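Local coordinates for BH1408 protein (Bacillus halodurans, PDB 4E0A) that probably transfers acyl groups, most likely acetyl, to an amine of a substrate, as a member of the GNAT N-acetyltransferase family, at residues S70-V75 with K87-S92. The protein carries 1 engineered substitution. Residues are numbered along the deposited sequence; the frame is centred on the assembly and turned at random.
Sequences SVIHLV and KTVYIS
His73 and Tyr90 face each other as a hydrogen-bonded pair of an antiparallel hairpin in the GNAT sheet. The bond from Tyr90 N to His73 O is short, 2.8 Å, nearly straight at 171° and in the carbonyl plane; its return, His73 N to Tyr90 O, is bent to 138°. Val75 and Thr88 form the next such pair, whose Val75 N to Thr88 O bond is 2.9 Å and essentially linear. At the other end Ser92 N gives Val71 O a bent bond.

The tight part is the buried cluster of Ile72, Val89 and Ile91. Ile72 CB meets Val89 CG1 at 3.8 Å, and Ile72 CG2 reaches Ile91 CG1 at 4.0 Å. Helix 105-119 touches Ile72 through Ile113 and Tyr116, while Ile91 packs on Ile125 and Leu127 of the neighbouring strand 124-130. Leu74, partly exposed, marks the looser edge of this face, its CD2 crossing Lys87 CE at 4.1 Å.

The reverse face is mixed and less buried, with His73, Val75, Tyr90 and Ser92 all partly exposed. The imidazole of His73, with CG anti to the carbonyl carbon (chi1 -54°), swings its edge over the opposite strand, bringing NE2 within 2.9 Å of Ser92 OG, which lies in the ring plane. Either atom could donate. With alanine in place of His73, Ser92 OG is likely to lose this ring partner. Tyr90 instead carries its ring away from strand 65-77, its OH bonding Asp128, and only its CB touches Val75, with CG2 at 3.9 Å. Beyond them a water links Thr88 OG1 to Val75 O, consistent with solvent access near Val75.

The chemistry thus implies a division of labour: backbone bonds fix the register, Ile72 links the sheet to helix 105-119, Ile91 links the hairpin to the next strand, and the imidazole–hydroxyl bond adds a side-chain tie on the face of His73 and Ser92.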
# COMPACT_ATOMS: atom_id res chain seq x y z
N SER A 70 -4.05 -3.13 19.90
CA SER A 70 -4.25 -3.06 18.46
C SER A 70 -5.25 -1.97 18.14
O SER A 70 -6.15 -1.68 18.94
CB SER A 70 -4.75 -4.41 17.92
OG SER A 70 -4.85 -4.37 16.51
N VAL A 71 -5.06 -1.32 16.99
CA VAL A 71 -6.03 -0.37 16.48
C VAL A 71 -6.53 -0.89 15.14
O VAL A 71 -5.73 -1.22 14.27
CB VAL A 71 -5.40 1.01 16.25
CG1 VAL A 71 -6.45 1.97 15.69
CG2 VAL A 71 -4.80 1.55 17.55
N ILE A 72 -7.85 -0.96 14.97
CA ILE A 72 -8.42 -1.49 13.74
C ILE A 72 -9.49 -0.52 13.25
O ILE A 72 -10.00 0.28 14.02
CB ILE A 72 -9.02 -2.91 13.94
CG1 ILE A 72 -10.28 -2.85 14.80
CG2 ILE A 72 -7.99 -3.87 14.55
CD1 ILE A 72 -10.79 -4.22 15.20
N HIS A 73 -9.79 -0.60 11.96
CA HIS A 73 -10.72 0.31 11.32
C HIS A 73 -11.62 -0.47 10.39
O HIS A 73 -11.16 -1.36 9.68
CB HIS A 73 -9.97 1.35 10.50
CG HIS A 73 -8.92 2.09 11.27
ND1 HIS A 73 -9.13 3.34 11.81
CD2 HIS A 73 -7.64 1.75 11.60
CE1 HIS A 73 -8.03 3.75 12.42
NE2 HIS A 73 -7.11 2.80 12.31
N LEU A 74 -12.91 -0.13 10.40
CA LEU A 74 -13.84 -0.72 9.45
C LEU A 74 -13.80 0.12 8.18
O LEU A 74 -14.12 1.32 8.20
CB LEU A 74 -15.26 -0.73 10.03
CG LEU A 74 -16.24 -1.70 9.40
CD1 LEU A 74 -15.71 -3.13 9.54
CD2 LEU A 74 -17.62 -1.56 10.04
N VAL A 75 -13.39 -0.48 7.06
CA VAL A 75 -13.17 0.25 5.82
C VAL A 75 -14.13 -0.27 4.75
O VAL A 75 -14.25 -1.47 4.56
CB VAL A 75 -11.70 0.10 5.32
CG1 VAL A 75 -11.50 0.79 3.98
CG2 VAL A 75 -10.72 0.65 6.38
N LYS A 87 -15.55 -4.49 1.78
CA LYS A 87 -15.63 -4.20 3.21
C LYS A 87 -14.53 -4.98 3.92
O LYS A 87 -14.44 -6.21 3.81
CB LYS A 87 -17.02 -4.59 3.74
CG LYS A 87 -17.29 -4.14 5.18
CD LYS A 87 -18.71 -4.52 5.63
CE LYS A 87 -19.02 -3.89 6.99
NZ LYS A 87 -20.38 -4.26 7.47
N THR A 88 -13.65 -4.27 4.63
CA THR A 88 -12.57 -4.95 5.33
C THR A 88 -12.38 -4.42 6.74
O THR A 88 -12.90 -3.35 7.10
CB THR A 88 -11.20 -4.78 4.60
OG1 THR A 88 -10.94 -3.39 4.38
CG2 THR A 88 -11.18 -5.52 3.26
N VAL A 89 -11.61 -5.17 7.52
CA VAL A 89 -11.04 -4.62 8.74
C VAL A 89 -9.58 -4.32 8.44
O VAL A 89 -8.85 -5.19 7.97
CB VAL A 89 -11.10 -5.63 9.90
CG1 VAL A 89 -10.27 -5.12 11.08
CG2 VAL A 89 -12.53 -5.87 10.32
N TYR A 90 -9.16 -3.08 8.69
CA TYR A 90 -7.77 -2.72 8.47
C TYR A 90 -7.07 -2.54 9.80
O TYR A 90 -7.48 -1.72 10.63
CB TYR A 90 -7.65 -1.45 7.65
CG TYR A 90 -6.22 -1.08 7.33
CD1 TYR A 90 -5.51 -1.76 6.35
CD2 TYR A 90 -5.56 -0.06 8.03
CE1 TYR A 90 -4.19 -1.43 6.05
CE2 TYR A 90 -4.24 0.27 7.74
CZ TYR A 90 -3.57 -0.42 6.74
OH TYR A 90 -2.26 -0.09 6.43
N ILE A 91 -6.02 -3.32 10.01
CA ILE A 91 -5.25 -3.21 11.24
C ILE A 91 -4.15 -2.17 11.03
O ILE A 91 -3.18 -2.43 10.32
CB ILE A 91 -4.59 -4.56 11.61
CG1 ILE A 91 -5.66 -5.66 11.78
CG2 ILE A 91 -3.76 -4.40 12.87
CD1 ILE A 91 -5.06 -7.03 11.98
N SER A 92 -4.31 -1.00 11.65
CA SER A 92 -3.33 0.07 11.53
C SER A 92 -2.19 -0.06 12.54
O SER A 92 -1.07 0.40 12.30
CB SER A 92 -4.01 1.44 11.65
OG SER A 92 -4.58 1.60 12.94
O HOH W 1 -12.27 -2.23 2.05